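Type III effector HopA1 (Pseudomonas syringae pv. tomato str. DC3000, PDB 4RSX) is an effector that the bacterium probably delivers into host plant cells by type III secretion, this chain holding most of it except the N-terminal region. Local coordinates at residues E50-L55 with I146-H151; L160-N163 with K168-K171; G164-A169 with S194-S199. One frame throughout, in Å; residues are numbered along the deposited sequence.

Contact 1 closes along the chain before contacts 2 and 3 open; those two interleave, and the antiparallel sheet relates all three. In contact 1, helix 45-58 meets the loop that leaves strand 140-146; the same loop leads to strand 158-162, which opens contact 2. Contacts 2 and 3 are neighbours, with centres about 7 Å apart: both use helix 166-180, share Lys-168 and Ala-169, and touch where Glu-170 CG lies 3.9 Å from Leu-198 CD1. Contact 1 is remote from them, its centre about 23 Å from that of contact 2 and about 26 Å from that of contact 3, the latter on the opposite side of the chain's centre.

Contact 1: E50-L55 with I146-H151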
ATOM      1  N   GLU A  50     -10.666   7.262 -18.928  1.00 20.43           N
ATOM      2  CA  GLU A  50      -9.299   7.298 -19.453  1.00 22.81           C
ATOM      3  C   GLU A  50      -8.422   6.302 -18.675  1.00 21.65           C
ATOM      4  O   GLU A  50      -7.550   5.629 -19.242  1.00 20.62           O
ATOM      5  CB  GLU A  50      -8.733   8.730 -19.355  1.00 22.39           C
ATOM      6  CG  GLU A  50      -7.291   8.893 -19.866  1.00 29.83           C
ATOM      7  CD  GLU A  50      -6.641  10.218 -19.431  1.00 39.53           C
ATOM      8  OE1 GLU A  50      -7.269  10.976 -18.656  1.00 39.66           O
ATOM      9  OE2 GLU A  50      -5.493  10.501 -19.856  1.00 45.54           O
ATOM     10  N   PHE A  51      -8.677   6.201 -17.375  1.00 16.06           N
ATOM     11  CA  PHE A  51      -7.933   5.281 -16.525  1.00 17.74           C
ATOM     12  C   PHE A  51      -8.153   3.830 -16.975  1.00 19.10           C
ATOM     13  O   PHE A  51      -7.196   3.091 -17.226  1.00 18.41           O
ATOM     14  CB  PHE A  51      -8.345   5.465 -15.058  1.00 16.96           C
ATOM     15  CG  PHE A  51      -7.521   4.663 -14.102  1.00 16.11           C
ATOM     16  CD1 PHE A  51      -6.357   5.197 -13.557  1.00 15.47           C
ATOM     17  CD2 PHE A  51      -7.889   3.369 -13.761  1.00 17.09           C
ATOM     18  CE1 PHE A  51      -5.576   4.455 -12.687  1.00 16.90           C
ATOM     19  CE2 PHE A  51      -7.111   2.619 -12.881  1.00 18.10           C
ATOM     20  CZ  PHE A  51      -5.952   3.159 -12.348  1.00 16.96           C
ATOM     21  N   LEU A  52      -9.416   3.423 -17.091  1.00 20.71           N
ATOM     22  CA  LEU A  52      -9.727   2.068 -17.555  1.00 19.10           C
ATOM     23  C   LEU A  52      -9.147   1.799 -18.939  1.00 19.45           C
ATOM     24  O   LEU A  52      -8.597   0.727 -19.194  1.00 16.42           O
ATOM     25  CB  LEU A  52     -11.236   1.822 -17.552  1.00 17.44           C
ATOM     26  CG  LEU A  52     -11.852   1.915 -16.165  1.00 18.52           C
ATOM     27  CD1 LEU A  52     -13.311   1.556 -16.212  1.00 22.62           C
ATOM     28  CD2 LEU A  52     -11.098   1.009 -15.200  1.00 18.12           C
ATOM     29  N   HIS A  53      -9.246   2.777 -19.834  1.00 25.48           N
ATOM     30  CA  HIS A  53      -8.715   2.573 -21.180  1.00 29.51           C
ATOM     31  C   HIS A  53      -7.198   2.417 -21.188  1.00 23.94           C
ATOM     32  O   HIS A  53      -6.641   1.744 -22.058  1.00 26.53           O
ATOM     33  CB  HIS A  53      -9.196   3.664 -22.153  1.00 29.24           C
ATOM     34  CG  HIS A  53     -10.541   3.368 -22.742  1.00 45.71           C
ATOM     35  ND1 HIS A  53     -10.701   2.613 -23.885  1.00 52.06           N
ATOM     36  CD2 HIS A  53     -11.791   3.687 -22.321  1.00 47.83           C
ATOM     37  CE1 HIS A  53     -11.992   2.495 -24.154  1.00 60.43           C
ATOM     38  NE2 HIS A  53     -12.673   3.136 -23.221  1.00 54.34           N
ATOM     39  N   THR A  54      -6.534   3.019 -20.208  1.00 18.04           N
ATOM     40  CA  THR A  54      -5.080   2.936 -20.123  1.00 21.70           C
ATOM     41  C   THR A  54      -4.672   1.566 -19.618  1.00 20.20           C
ATOM     42  O   THR A  54      -3.705   0.987 -20.111  1.00 21.08           O
ATOM     43  CB  THR A  54      -4.531   4.003 -19.179  1.00 22.90           C
ATOM     44  OG1 THR A  54      -4.866   5.294 -19.701  1.00 26.97           O
ATOM     45  CG2 THR A  54      -3.011   3.880 -19.044  1.00 21.67           C
ATOM     46  N   LEU A  55      -5.409   1.065 -18.626  1.00 17.89           N
ATOM     47  CA  LEU A  55      -5.209  -0.295 -18.130  1.00 23.07           C
ATOM     48  C   LEU A  55      -5.226  -1.278 -19.306  1.00 24.26           C
ATOM     49  O   LEU A  55      -4.292  -2.067 -19.473  1.00 20.26           O
ATOM     50  CB  LEU A  55      -6.285  -0.671 -17.105  1.00 19.40           C
ATOM     51  CG  LEU A  55      -6.268  -0.017 -15.718  1.00 21.15           C
ATOM     52  CD1 LEU A  55      -7.317  -0.647 -14.793  1.00 20.01           C
ATOM     53  CD2 LEU A  55      -4.882  -0.100 -15.083  1.00 18.66           C
ATOM     54  N   ILE A 146      -5.963   0.914  -7.081  1.00 15.47           N
ATOM     55  CA  ILE A 146      -7.398   0.884  -6.817  1.00 17.32           C
ATOM     56  C   ILE A 146      -8.144   1.455  -8.035  1.00 19.73           C
ATOM     57  O   ILE A 146      -7.594   2.289  -8.770  1.00 14.42           O
ATOM     58  CB  ILE A 146      -7.724   1.723  -5.563  1.00 20.33           C
ATOM     59  CG1 ILE A 146      -9.160   1.519  -5.086  1.00 23.30           C
ATOM     60  CG2 ILE A 146      -7.533   3.192  -5.844  1.00 16.52           C
ATOM     61  CD1 ILE A 146      -9.501   0.112  -4.723  1.00 21.36           C
ATOM     62  N   GLY A 147      -9.374   0.993  -8.259  1.00 15.16           N
ATOM     63  CA  GLY A 147     -10.214   1.547  -9.308  1.00 15.94           C
ATOM     64  C   GLY A 147     -10.345   3.066  -9.225  1.00 15.26           C
ATOM     65  O   GLY A 147     -10.329   3.637  -8.127  1.00 15.25           O
ATOM     66  N   PRO A 148     -10.499   3.722 -10.391  1.00 14.01           N
ATOM     67  CA  PRO A 148     -10.488   5.188 -10.533  1.00 18.44           C
ATOM     68  C   PRO A 148     -11.546   5.924  -9.719  1.00 16.83           C
ATOM     69  O   PRO A 148     -11.325   7.084  -9.351  1.00 18.29           O
ATOM     70  CB  PRO A 148     -10.743   5.404 -12.033  1.00 19.98           C
ATOM     71  CG  PRO A 148     -11.393   4.128 -12.509  1.00 16.06           C
ATOM     72  CD  PRO A 148     -10.739   3.052 -11.682  1.00 18.03           C
ATOM     73  N   ALA A 149     -12.675   5.289  -9.431  1.00 14.88           N
ATOM     74  CA  ALA A 149     -13.689   5.976  -8.636  1.00 19.67           C
ATOM     75  C   ALA A 149     -13.225   6.177  -7.190  1.00 19.84           C
ATOM     76  O   ALA A 149     -13.711   7.069  -6.502  1.00 21.67           O
ATOM     77  CB  ALA A 149     -15.018   5.236  -8.687  1.00 20.06           C
ATOM     78  N   CYS A 150     -12.282   5.349  -6.734  1.00 19.51           N
ATOM     79  CA  CYS A 150     -11.847   5.385  -5.330  1.00 18.97           C
ATOM     80  C   CYS A 150     -10.425   5.894  -5.143  1.00 16.77           C
ATOM     81  O   CYS A 150      -9.969   6.051  -4.013  1.00 18.42           O
ATOM     82  CB  CYS A 150     -11.953   3.991  -4.696  1.00 22.55           C
ATOM     83  SG  CYS A 150     -13.628   3.315  -4.625  1.00 27.46           S
ATOM     84  N   HIS A 151      -9.713   6.133  -6.239  1.00 15.43           N
ATOM     85  CA  HIS A 151      -8.340   6.606  -6.123  1.00 15.96           C
ATOM     86  C   HIS A 151      -8.296   7.941  -5.382  1.00 18.11           C
ATOM     87  O   HIS A 151      -8.994   8.886  -5.760  1.00 12.32           O
ATOM     88  CB  HIS A 151      -7.699   6.752  -7.493  1.00 15.65           C
ATOM     89  CG  HIS A 151      -6.211   6.603  -7.477  1.00 15.11           C
ATOM     90  ND1 HIS A 151      -5.555   5.608  -8.171  1.00 14.77           N
ATOM     91  CD2 HIS A 151      -5.250   7.320  -6.845  1.00 14.08           C
ATOM     92  CE1 HIS A 151      -4.253   5.724  -7.974  1.00 14.77           C
ATOM     93  NE2 HIS A 151      -4.042   6.750  -7.167  1.00 11.70           N
TER
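Ile-146 meets Phe-51 through its backbone: the carbonyl O of Ile-146 lies 4.0 Å from Phe-51 CZ, while the isoleucine side chain points away from helix 45-58 and packs on Phe-96 and Ser-157. Strand 140-146 ends here, and Gly-147 begins a turn. Its carbonyl O accepts a bond from Cys-150 N (2.9 Å), and with Pro-148 and Ala-149 both near helical backbone angles this is a type I beta turn. Pro-148, its second residue, supplies most of the turn's side of the contact, matched by Phe-51 on the helix. Its ring is turned toward the helix, and Pro-148 CD comes to 3.5 Å from Phe-51 CD2, the shortest approach between the segments. Phe-51 CB is 3.9 Å from Pro-148 CB, so the proline edge from CB to CD runs along the phenylalanine from its root to one side of the ring. With CG anti to the backbone N (chi1 -174°), Phe-51 reaches out from the helix to the turn; its ring also touches Thr-124 and Thr-127 of helix 123-136. Leu-52 crosses the proline at about a right angle and brings CD2 to 4.1 Å from Pro-148 CD; its side chain also touches Tyr-97. Within the helix, Glu-50 O takes both Thr-54 N and Thr-54 OG1 from opposite faces of its plane; Ile-146 and Ala-149 have backbone bonds to Ser-157 and Lys-93. With no hydrogen bond across, the turn meets the helix by van der Waals packing, chiefly of Phe-51 and Leu-52 on the proline ring.

Contact 2: L160-N163 with K168-K171; sequences LYIN and KAEK
Ile-162 and Ala-169 bring the two backbones nearest, their CA atoms 7.4 Å apart, with no hydrogen bond between segments 160-163 and 168-171. The motif is a beta-alpha unit: strand 158-162, in the middle of the antiparallel sheet, leads through a short connection into helix 166-180, which runs back over one face of that sheet. Such local helix-on-sheet packing buries 118 Å² here, both sides summed, and most of the strand's share belongs to Ile-162.

The isoleucine points at the helix and touches it with two separate branches. Its longer branch has CG1 anti to the carbonyl carbon (chi1 -58°) and continues nearly extended to CD1 (chi2 169°), which brings the methyl to 4.2 Å from Ala-169 CB. The small Ala-169 is consistent with a close approach of helix to sheet. Leu-114 of the neighbouring strand flanks Ile-162, and Leu-160, on the same face of the sheet, packs instead on Met-130, Leu-133 and Ile-134 of helix 123-136.

Next along the chain, Asn-163 turns its side chain away from the helix and is held by hydrogen bonds to Gln-111 NE2 and Asp-108 N through OD1 and to Arg-106 O through ND2. Lys-168 starts toward the strand, but a bend at its second torsion (chi2 62°) leads the rest of the chain off, to a long, weak ion pair of NZ with Glu-137. What remains against the strand is its aliphatic root, with Lys-168 CG 4.2 Å from CG2 of Ile-162.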
ATOM      1  N   LEU A 160       3.585  -0.619  -4.696  1.00 10.69           N
ATOM      2  CA  LEU A 160       4.555  -1.506  -5.344  1.00 12.41           C
ATOM      3  C   LEU A 160       5.077  -2.519  -4.318  1.00 14.06           C
ATOM      4  O   LEU A 160       5.431  -2.144  -3.188  1.00 12.65           O
ATOM      5  CB  LEU A 160       5.716  -0.702  -5.932  1.00 10.11           C
ATOM      6  CG  LEU A 160       5.379   0.200  -7.124  1.00 10.82           C
ATOM      7  CD1 LEU A 160       6.571   1.064  -7.501  1.00 11.48           C
ATOM      8  CD2 LEU A 160       4.958  -0.639  -8.303  1.00 10.87           C
ATOM      9  N   TYR A 161       5.112  -3.798  -4.698  1.00 11.93           N
ATOM     10  CA  TYR A 161       5.582  -4.856  -3.799  1.00 12.10           C
ATOM     11  C   TYR A 161       6.981  -5.256  -4.214  1.00 14.21           C
ATOM     12  O   TYR A 161       7.208  -5.662  -5.361  1.00 12.45           O
ATOM     13  CB  TYR A 161       4.633  -6.057  -3.817  1.00 10.76           C
ATOM     14  CG  TYR A 161       3.252  -5.676  -3.372  1.00 13.08           C
ATOM     15  CD1 TYR A 161       2.849  -5.864  -2.063  1.00 15.13           C
ATOM     16  CD2 TYR A 161       2.358  -5.073  -4.256  1.00 14.22           C
ATOM     17  CE1 TYR A 161       1.580  -5.484  -1.641  1.00 16.21           C
ATOM     18  CE2 TYR A 161       1.101  -4.698  -3.852  1.00 13.62           C
ATOM     19  CZ  TYR A 161       0.715  -4.906  -2.541  1.00 15.73           C
ATOM     20  OH  TYR A 161      -0.543  -4.529  -2.132  1.00 17.95           O
ATOM     21  N   ILE A 162       7.910  -5.134  -3.267  1.00 12.49           N
ATOM     22  CA  ILE A 162       9.340  -5.129  -3.562  1.00 11.61           C
ATOM     23  C   ILE A 162      10.126  -6.189  -2.786  1.00 14.89           C
ATOM     24  O   ILE A 162      10.018  -6.279  -1.556  1.00 14.15           O
ATOM     25  CB  ILE A 162       9.944  -3.757  -3.214  1.00 13.48           C
ATOM     26  CG1 ILE A 162       9.236  -2.649  -4.003  1.00 12.62           C
ATOM     27  CG2 ILE A 162      11.444  -3.736  -3.488  1.00 15.37           C
ATOM     28  CD1 ILE A 162       9.588  -1.238  -3.537  1.00 12.63           C
ATOM     29  N   ASN A 163      10.918  -6.988  -3.495  1.00 10.56           N
ATOM     30  CA  ASN A 163      11.872  -7.864  -2.823  1.00 12.82           C
ATOM     31  C   ASN A 163      13.104  -7.026  -2.512  1.00 14.01           C
ATOM     32  O   ASN A 163      13.919  -6.780  -3.395  1.00 14.64           O
ATOM     33  CB  ASN A 163      12.252  -9.044  -3.721  1.00 11.65           C
ATOM     34  CG  ASN A 163      11.104 -10.003  -3.939  1.00 14.06           C
ATOM     35  OD1 ASN A 163      10.206 -10.120  -3.092  1.00 12.35           O
ATOM     36  ND2 ASN A 163      11.127 -10.711  -5.070  1.00 12.48           N
ATOM     37  N   LYS A 168      16.499   0.056  -1.170  1.00 12.81           N
ATOM     38  CA  LYS A 168      16.034  -0.298  -2.508  1.00 17.04           C
ATOM     39  C   LYS A 168      14.749   0.471  -2.831  1.00 14.87           C
ATOM     40  O   LYS A 168      14.594   1.002  -3.929  1.00 16.15           O
ATOM     41  CB  LYS A 168      15.823  -1.819  -2.613  1.00 15.29           C
ATOM     42  CG  LYS A 168      15.375  -2.330  -3.989  1.00 16.00           C
ATOM     43  CD  LYS A 168      16.394  -2.055  -5.092  1.00 23.89           C
ATOM     44  CE  LYS A 168      15.793  -2.357  -6.472  1.00 23.39           C
ATOM     45  NZ  LYS A 168      16.826  -2.500  -7.545  1.00 22.64           N
ATOM     46  N   ALA A 169      13.843   0.551  -1.855  1.00 14.78           N
ATOM     47  CA  ALA A 169      12.584   1.286  -2.020  1.00 14.61           C
ATOM     48  C   ALA A 169      12.803   2.773  -2.251  1.00 16.50           C
ATOM     49  O   ALA A 169      12.113   3.373  -3.081  1.00 17.87           O
ATOM     50  CB  ALA A 169      11.687   1.084  -0.811  1.00 12.50           C
ATOM     51  N   GLU A 170      13.732   3.373  -1.500  1.00 21.80           N
ATOM     52  CA  GLU A 170      14.092   4.780  -1.705  1.00 22.11           C
ATOM     53  C   GLU A 170      14.539   5.024  -3.144  1.00 23.24           C
ATOM     54  O   GLU A 170      14.064   5.954  -3.801  1.00 24.64           O
ATOM     55  CB  GLU A 170      15.204   5.217  -0.740  1.00 21.30           C
ATOM     56  CG  GLU A 170      14.733   5.415   0.707  1.00 28.20           C
ATOM     57  CD  GLU A 170      15.850   5.878   1.659  1.00 41.37           C
ATOM     58  OE1 GLU A 170      17.035   5.561   1.401  1.00 44.53           O
ATOM     59  OE2 GLU A 170      15.536   6.556   2.669  1.00 44.44           O
ATOM     60  N   LYS A 171      15.447   4.188  -3.637  1.00 16.12           N
ATOM     61  CA  LYS A 171      15.919   4.332  -5.012  1.00 20.95           C
ATOM     62  C   LYS A 171      14.781   4.203  -6.027  1.00 19.77           C
ATOM     63  O   LYS A 171      14.694   5.001  -6.956  1.00 15.65           O
ATOM     64  CB  LYS A 171      17.027   3.321  -5.309  1.00 17.34           C
ATOM     65  CG  LYS A 171      18.299   3.559  -4.508  1.00 22.21           C
ATOM     66  CD  LYS A 171      19.382   2.551  -4.885  1.00 28.43           C
ATOM     67  CE  LYS A 171      20.696   2.842  -4.168  1.00 37.24           C
ATOM     68  NZ  LYS A 171      21.793   1.936  -4.634  1.00 44.57           N
TER

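Contact 3: G164-A169 with S194-S199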
ATOM      1  N   GLY A 164      13.231  -6.546  -1.282  1.00 16.98           N
ATOM      2  CA  GLY A 164      14.315  -5.632  -0.972  1.00 15.81           C
ATOM      3  C   GLY A 164      14.015  -4.813   0.263  1.00 19.52           C
ATOM      4  O   GLY A 164      12.917  -4.920   0.822  1.00 16.35           O
ATOM      5  N   ASP A 165      14.981  -3.993   0.680  1.00 16.85           N
ATOM      6  CA  ASP A 165      14.884  -3.237   1.926  1.00 19.01           C
ATOM      7  C   ASP A 165      14.545  -1.775   1.659  1.00 17.77           C
ATOM      8  O   ASP A 165      14.246  -1.397   0.517  1.00 18.19           O
ATOM      9  CB  ASP A 165      16.213  -3.302   2.674  1.00 20.07           C
ATOM     10  CG  ASP A 165      17.397  -2.906   1.789  1.00 24.36           C
ATOM     11  OD1 ASP A 165      17.217  -2.129   0.822  1.00 23.50           O
ATOM     12  OD2 ASP A 165      18.522  -3.375   2.051  1.00 33.24           O
ATOM     13  N   VAL A 166      14.646  -0.950   2.698  1.00 14.41           N
ATOM     14  CA  VAL A 166      14.239   0.443   2.596  1.00 13.52           C
ATOM     15  C   VAL A 166      15.101   1.223   1.590  1.00 16.70           C
ATOM     16  O   VAL A 166      14.574   2.043   0.819  1.00 14.70           O
ATOM     17  CB  VAL A 166      14.165   1.123   3.990  1.00 19.26           C
ATOM     18  CG1 VAL A 166      15.550   1.276   4.600  1.00 17.63           C
ATOM     19  CG2 VAL A 166      13.452   2.466   3.901  1.00 13.59           C
ATOM     20  N   ALA A 167      16.402   0.932   1.558  1.00 13.18           N
ATOM     21  CA  ALA A 167      17.295   1.558   0.583  1.00 17.86           C
ATOM     22  C   ALA A 167      16.864   1.297  -0.867  1.00 15.82           C
ATOM     23  O   ALA A 167      16.881   2.207  -1.694  1.00 17.91           O
ATOM     24  CB  ALA A 167      18.729   1.107   0.797  1.00 11.57           C
ATOM     25  N   LYS A 168      16.499   0.056  -1.170  1.00 12.81           N
ATOM     26  CA  LYS A 168      16.034  -0.298  -2.508  1.00 17.04           C
ATOM     27  C   LYS A 168      14.749   0.471  -2.831  1.00 14.87           C
ATOM     28  O   LYS A 168      14.594   1.002  -3.929  1.00 16.15           O
ATOM     29  CB  LYS A 168      15.823  -1.819  -2.613  1.00 15.29           C
ATOM     30  CG  LYS A 168      15.375  -2.330  -3.989  1.00 16.00           C
ATOM     31  CD  LYS A 168      16.394  -2.055  -5.092  1.00 23.89           C
ATOM     32  CE  LYS A 168      15.793  -2.357  -6.472  1.00 23.39           C
ATOM     33  NZ  LYS A 168      16.826  -2.500  -7.545  1.00 22.64           N
ATOM     34  N   ALA A 169      13.843   0.551  -1.855  1.00 14.78           N
ATOM     35  CA  ALA A 169      12.584   1.286  -2.020  1.00 14.61           C
ATOM     36  C   ALA A 169      12.803   2.773  -2.251  1.00 16.50           C
ATOM     37  O   ALA A 169      12.113   3.373  -3.081  1.00 17.87           O
ATOM     38  CB  ALA A 169      11.687   1.084  -0.811  1.00 12.50           C
ATOM     39  N   SER A 194       1.934   4.273  11.166  1.00 20.75           N
ATOM     40  CA  SER A 194       2.995   3.273  11.276  1.00 18.03           C
ATOM     41  C   SER A 194       3.787   2.985   9.989  1.00 17.63           C
ATOM     42  O   SER A 194       4.481   1.967   9.928  1.00 17.59           O
ATOM     43  CB  SER A 194       2.431   1.962  11.846  1.00 21.17           C
ATOM     44  OG  SER A 194       3.452   0.980  11.951  1.00 25.65           O
ATOM     45  N   MET A 195       3.695   3.839   8.965  1.00 10.66           N
ATOM     46  CA  MET A 195       4.583   3.674   7.805  1.00 10.34           C
ATOM     47  C   MET A 195       5.662   4.742   7.831  1.00 14.13           C
ATOM     48  O   MET A 195       5.459   5.824   8.394  1.00 11.12           O
ATOM     49  CB  MET A 195       3.835   3.780   6.471  1.00  9.40           C
ATOM     50  CG  MET A 195       2.885   2.646   6.150  1.00 10.55           C
ATOM     51  SD  MET A 195       2.356   2.772   4.425  1.00 12.92           S
ATOM     52  CE  MET A 195       1.074   1.496   4.456  1.00 13.02           C
ATOM     53  N   GLN A 196       6.802   4.445   7.209  1.00 11.97           N
ATOM     54  CA  GLN A 196       7.888   5.415   7.116  1.00 12.53           C
ATOM     55  C   GLN A 196       7.785   6.283   5.857  1.00 13.50           C
ATOM     56  O   GLN A 196       7.735   5.778   4.723  1.00 11.07           O
ATOM     57  CB  GLN A 196       9.263   4.714   7.165  1.00  9.94           C
ATOM     58  CG  GLN A 196      10.454   5.674   7.150  1.00 12.34           C
ATOM     59  CD  GLN A 196      11.799   4.938   7.180  1.00 18.92           C
ATOM     60  OE1 GLN A 196      11.907   3.852   7.752  1.00 15.17           O
ATOM     61  NE2 GLN A 196      12.823   5.525   6.550  1.00 15.19           N
ATOM     62  N   SER A 197       7.771   7.597   6.064  1.00 15.57           N
ATOM     63  CA  SER A 197       7.711   8.556   4.970  1.00 15.02           C
ATOM     64  C   SER A 197       9.075   8.710   4.300  1.00 15.45           C
ATOM     65  O   SER A 197      10.049   9.065   4.959  1.00 16.14           O
ATOM     66  CB  SER A 197       7.227   9.907   5.515  1.00 20.17           C
ATOM     67  OG  SER A 197       7.252  10.912   4.516  1.00 22.49           O
ATOM     68  N   LEU A 198       9.145   8.456   2.994  1.00 13.54           N
ATOM     69  CA  LEU A 198      10.402   8.596   2.252  1.00 12.30           C
ATOM     70  C   LEU A 198      10.524   9.966   1.574  1.00 19.51           C
ATOM     71  O   LEU A 198      11.629  10.492   1.406  1.00 22.84           O
ATOM     72  CB  LEU A 198      10.543   7.493   1.207  1.00 10.00           C
ATOM     73  CG  LEU A 198      10.490   6.060   1.736  1.00 17.25           C
ATOM     74  CD1 LEU A 198      10.812   5.047   0.629  1.00 11.50           C
ATOM     75  CD2 LEU A 198      11.435   5.873   2.931  1.00 11.85           C
ATOM     76  N   SER A 199       9.381  10.506   1.160  1.00 15.76           N
ATOM     77  CA  SER A 199       9.258  11.870   0.649  1.00 21.60           C
ATOM     78  C   SER A 199       7.779  12.057   0.426  1.00 15.97           C
ATOM     79  O   SER A 199       7.020  11.105   0.578  1.00 15.87           O
ATOM     80  CB  SER A 199      10.029  12.090  -0.657  1.00 18.26           C
ATOM     81  OG  SER A 199       9.586  11.218  -1.675  1.00 19.98           O
TER
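Leu-198 is the apolar surface on which the first turn of helix 166-180 rests, and it divides its two methyls between two helix residues. CD1 lies 4.3 Å from Ala-169 CB and 4.2 Å from the Ala-169 carbonyl carbon, while CD2 meets Val-166 CG2 at 4.1 Å. With CG1 of Val-166 between the backbone N and the carbonyl carbon (chi1 68°), CG2 falls anti to the N and faces the strand, where it also passes 4.1 Å from Gln-196 NE2; the two side chains cross at about a right angle. That approach is packing only: Gln-196 OE1 is hydrogen-bonded to Asn-251 ND2. Tyr-204 of the adjoining strand touches both Val-166 and Ala-169 and covers this more closely packed side.

The residues facing solvent, Asp-165 just before the helix and Ala-167, do not touch the strand. Asp-165 serves the helix instead as N-cap: OD1 accepts from Lys-168 N at 3.0 Å with a nearly straight bond (163°). Ala-167 points away from the strand.

Strand 196-199 is an outermost strand of the sheet, and its end departs from regular pairing. Leu-198, with near-helical backbone angles, and Ser-199 both face Leu-202, so the helix packs beside an edge-strand hairpin carrying a classic beta bulge.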